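Local coordinates for spore coat polysaccharide biosynthesis protein SpsE (Bacillus subtilis, PDB 1VLI) that takes part in spore coat polysaccharide biosynthesis and probably acts as an N-acylneuraminate-9-phosphate synthase, at residues Pro198-Pro201 against Glu202-Asn205; Asp274-Arg277 against Lys278-Glu282. All coordinates share one frame; numbering follows the deposited sequence.

Contact 1 (Pro198-Pro201 against Glu202-Asn205); sequences PAPP and EYSN
The ring of Tyr-203 meets Pro-200 at its edge. CG of Pro-200 lies 3.6 Å from CD2 of Tyr-203, near the ring plane, and CB of Pro-200 also lies at that edge, close to the plane. The contact is apolar and involves the CD2-CE2 side of the ring. Ile-306 also touches Tyr-203. The second flat group, the carboxylate of Glu-202, folds back over the two prolines. Its chain bends at chi2 (84°), which brings OE1 to 3.2 Å from CB of Pro-200 and OE2 to 3.6 Å from CD of Pro-201. Both are contacts with carbon.

The backbone of the same residues makes a tight turn. Tyr-203 N donates to Pro-200 O at 3.0 Å. Pro-201 O takes two bonds from one residue: Ser-204 N at 3.1 Å and Ser-204 OG at 2.7 Å. Both reach it from the same face of the carbonyl plane. With OG beside its own backbone N (chi1 -54°), the buried hydroxyl folds back onto that carbonyl.

Two successive i to i+3 bonds mark a short 3-10 turn entered through prolines. It lies in the loop between strand 188-193 and helix 208-215 of the TIM-barrel-like NeuB domain, with the side chain of Pro-200 about 13 Å from the bound zinc ion.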
loop_
_atom_site.group_PDB
_atom_site.type_symbol
_atom_site.label_atom_id
_atom_site.label_comp_id
_atom_site.label_asym_id
_atom_site.label_seq_id
_atom_site.Cartn_x
_atom_site.Cartn_y
_atom_site.Cartn_z
ATOM N N PRO A 198 12.853 9.099 5.845
ATOM C CA PRO A 198 12.327 8.513 7.073
ATOM C C PRO A 198 11.402 9.483 7.832
ATOM O O PRO A 198 11.432 10.704 7.593
ATOM C CB PRO A 198 13.592 8.224 7.887
ATOM C CG PRO A 198 14.534 9.292 7.466
ATOM C CD PRO A 198 14.243 9.557 6.011
ATOM N N ALA A 199 10.597 8.923 8.732
ATOM C CA ALA A 199 9.619 9.684 9.477
ATOM C C ALA A 199 10.122 9.868 10.904
ATOM O O ALA A 199 10.299 8.888 11.630
ATOM C CB ALA A 199 8.290 8.964 9.468
ATOM N N PRO A 200 10.366 11.115 11.311
ATOM C CA PRO A 200 10.789 11.396 12.688
ATOM C C PRO A 200 9.745 10.855 13.679
ATOM O O PRO A 200 8.547 10.917 13.383
ATOM C CB PRO A 200 10.838 12.929 12.739
ATOM C CG PRO A 200 10.933 13.382 11.331
ATOM C CD PRO A 200 10.243 12.345 10.499
ATOM N N PRO A 201 10.182 10.334 14.826
ATOM C CA PRO A 201 9.270 9.810 15.858
ATOM C C PRO A 201 8.021 10.676 16.195
ATOM O O PRO A 201 6.946 10.110 16.419
ATOM C CB PRO A 201 10.174 9.703 17.099
ATOM C CG PRO A 201 11.527 9.511 16.566
ATOM C CD PRO A 201 11.591 10.217 15.234
ATOM N N GLU A 202 8.184 12.008 16.252
ATOM C CA GLU A 202 7.107 12.962 16.608
ATOM C C GLU A 202 5.918 12.849 15.663
ATOM O O GLU A 202 4.799 13.255 16.012
ATOM C CB GLU A 202 7.590 14.419 16.556
ATOM C CG GLU A 202 8.989 14.676 17.097
ATOM C CD GLU A 202 10.084 14.414 16.073
ATOM O OE1 GLU A 202 10.044 15.027 14.985
ATOM O OE2 GLU A 202 10.996 13.607 16.365
ATOM N N TYR A 203 6.176 12.314 14.466
ATOM C CA TYR A 203 5.163 12.221 13.426
ATOM C C TYR A 203 4.434 10.880 13.349
ATOM O O TYR A 203 3.599 10.676 12.461
ATOM C CB TYR A 203 5.745 12.607 12.061
ATOM C CG TYR A 203 6.173 14.052 11.995
ATOM C CD1 TYR A 203 5.224 15.089 11.924
ATOM C CD2 TYR A 203 7.528 14.396 12.032
ATOM C CE1 TYR A 203 5.624 16.427 11.875
ATOM C CE2 TYR A 203 7.937 15.729 11.977
ATOM C CZ TYR A 203 6.984 16.734 11.899
ATOM O OH TYR A 203 7.399 18.041 11.847
ATOM N N SER A 204 4.719 9.988 14.289
ATOM C CA SER A 204 4.107 8.655 14.317
ATOM C C SER A 204 2.584 8.678 14.458
ATOM O O SER A 204 1.897 7.856 13.840
ATOM C CB SER A 204 4.692 7.837 15.458
ATOM O OG SER A 204 6.100 7.814 15.359
ATOM N N ASN A 205 2.078 9.599 15.283
ATOM C CA ASN A 205 0.684 9.633 15.699
ATOM C C ASN A 205 0.086 8.253 15.955
ATOM O O ASN A 205 -0.936 7.906 15.377
ATOM C CB ASN A 205 -0.165 10.408 14.689
ATOM C CG ASN A 205 0.172 11.893 14.667
ATOM O OD1 ASN A 205 -0.060 12.648 15.655
ATOM N ND2 ASN A 205 0.713 12.334 13.539
#

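Contact 2 (Asp274-Arg277 against Lys278-Glu282); sequences DGIR and KTEAE
Arg-277 and Glu-280 form a salt bridge one helical turn apart. NH1 of Arg-277 donates to OE1 of Glu-280 at 2.8 Å, with an N-H...O angle of 160°. OE1 lies at the guanidinium edge, almost in its plane, and is met on its syn side. The two flat groups are turned 38° apart. A bend at chi2 (-73°) turns the arginine chain toward the glutamate, and CD of Arg-277 passes 3.3 Å from OE1 of Glu-280. CG2 of Ile-276 also lies 3.6 Å from OE1 of Glu-280.

Further partners fix both groups. NH2 of Arg-277 pairs with Asp-59, and its NH1 also bonds Val-29 O. OE2 of Glu-280 accepts from Val-29 N. A leucine in place of Arg-277 would probably leave Asp-59 and OE1 of Glu-280 without their positive mate and set the glutamate end freer to turn.

The backbone here is regular alpha helix, with bonds such as Glu-280 N to Ile-276 O at 3.0 Å. Gly-275 O accepts twice, from Thr-279 N at 3.0 Å and from OG1 of Thr-279 at 2.8 Å. The hydroxyl thus bonds within its own helix.

Helix 266-285 packs against helix 232-239 through Ile-276 and Thr-279, which touch Val-238. Ile-276 and Arg-277 also reach Ile-31 of strand 30-36, while Arg-277 and Glu-280 rest on Pro-28 just before it.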
loop_
_atom_site.group_PDB
_atom_site.type_symbol
_atom_site.label_atom_id
_atom_site.label_comp_id
_atom_site.label_asym_id
_atom_site.label_seq_id
_atom_site.Cartn_x
_atom_site.Cartn_y
_atom_site.Cartn_z
ATOM N N ASP A 274 12.428 -9.631 17.505
ATOM C CA ASP A 274 12.568 -10.034 18.888
ATOM C C ASP A 274 11.883 -9.009 19.825
ATOM O O ASP A 274 11.200 -9.383 20.783
ATOM C CB ASP A 274 14.051 -10.220 19.255
ATOM C CG ASP A 274 14.734 -11.390 18.493
ATOM O OD1 ASP A 274 14.041 -12.230 17.867
ATOM O OD2 ASP A 274 15.987 -11.547 18.479
ATOM N N GLY A 275 12.066 -7.723 19.554
ATOM C CA GLY A 275 11.302 -6.695 20.264
ATOM C C GLY A 275 9.792 -6.945 20.244
ATOM O O GLY A 275 9.151 -7.007 21.304
ATOM N N ILE A 276 9.233 -7.100 19.038
ATOM C CA ILE A 276 7.791 -7.342 18.851
ATOM C C ILE A 276 7.325 -8.583 19.609
ATOM O O ILE A 276 6.282 -8.551 20.268
ATOM C CB ILE A 276 7.431 -7.475 17.339
ATOM C CG1 ILE A 276 7.372 -6.107 16.678
ATOM C CG2 ILE A 276 6.079 -8.156 17.145
ATOM C CD1 ILE A 276 7.803 -6.126 15.224
ATOM N N ARG A 277 8.094 -9.662 19.515
ATOM C CA ARG A 277 7.659 -10.942 20.019
ATOM C C ARG A 277 7.704 -10.973 21.531
ATOM O O ARG A 277 6.912 -11.667 22.165
ATOM C CB ARG A 277 8.522 -12.058 19.422
ATOM C CG ARG A 277 8.284 -12.279 17.919
ATOM C CD ARG A 277 6.956 -12.949 17.579
ATOM N NE ARG A 277 6.794 -13.125 16.132
ATOM C CZ ARG A 277 5.785 -12.639 15.412
ATOM N NH1 ARG A 277 4.803 -11.940 15.991
ATOM N NH2 ARG A 277 5.745 -12.856 14.110
ATOM N N LYS A 278 8.641 -10.217 22.100
ATOM C CA LYS A 278 8.784 -10.090 23.541
ATOM C C LYS A 278 7.633 -9.260 24.071
ATOM O O LYS A 278 7.017 -9.626 25.082
ATOM C CB LYS A 278 10.128 -9.435 23.887
ATOM C CG LYS A 278 10.289 -8.984 25.350
ATOM C CD LYS A 278 11.572 -8.172 25.472
ATOM C CE LYS A 278 12.261 -8.477 26.769
ATOM N NZ LYS A 278 12.984 -9.779 26.587
ATOM N N THR A 279 7.357 -8.147 23.390
ATOM C CA THR A 279 6.274 -7.259 23.745
ATOM C C THR A 279 4.973 -8.039 23.740
ATOM O O THR A 279 4.105 -7.782 24.576
ATOM C CB THR A 279 6.193 -6.115 22.735
ATOM O OG1 THR A 279 7.399 -5.351 22.807
ATOM C CG2 THR A 279 5.085 -5.107 23.093
ATOM N N GLU A 280 4.842 -9.010 22.823
ATOM C CA GLU A 280 3.581 -9.762 22.704
ATOM C C GLU A 280 3.374 -10.652 23.908
ATOM O O GLU A 280 2.261 -10.730 24.442
ATOM C CB GLU A 280 3.547 -10.623 21.446
ATOM C CG GLU A 280 3.068 -9.925 20.175
ATOM C CD GLU A 280 3.281 -10.792 18.939
ATOM O OE1 GLU A 280 4.444 -11.053 18.575
ATOM O OE2 GLU A 280 2.281 -11.215 18.321
ATOM N N ALA A 281 4.462 -11.315 24.311
ATOM C CA ALA A 281 4.484 -12.242 25.439
ATOM C C ALA A 281 4.394 -11.512 26.797
ATOM O O ALA A 281 3.871 -12.098 27.827
ATOM C CB ALA A 281 5.753 -13.144 25.378
ATOM N N GLU A 282 4.927 -10.259 26.797
ATOM C CA GLU A 282 4.807 -9.393 27.977
ATOM C C GLU A 282 3.358 -9.033 28.179
ATOM O O GLU A 282 2.873 -8.982 29.315
ATOM C CB GLU A 282 5.643 -8.127 27.802
ATOM C CG GLU A 282 7.185 -8.395 28.299
ATOM C CD GLU A 282 7.997 -7.105 28.028
ATOM O OE1 GLU A 282 7.422 -6.003 27.167
ATOM O OE2 GLU A 282 9.247 -7.198 28.696
#

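Both contacts are local and lie within the NeuB barrel domain, but they share no helix or strand. Their centres are 22 Å apart and their nearest atoms about 14 Å apart. Contact 1 is a surface turn in a loop leading from a barrel strand to the next helix. Contact 2 is partly buried along an outer helix, with its inner side against the barrel. Proline and aromatic packing shapes the first, whereas a salt bridge tied to the loop just before strand 30-36 marks the second. Each contains a hydroxyl that returns to a backbone carbonyl, three residues back in contact 1 and four in contact 2.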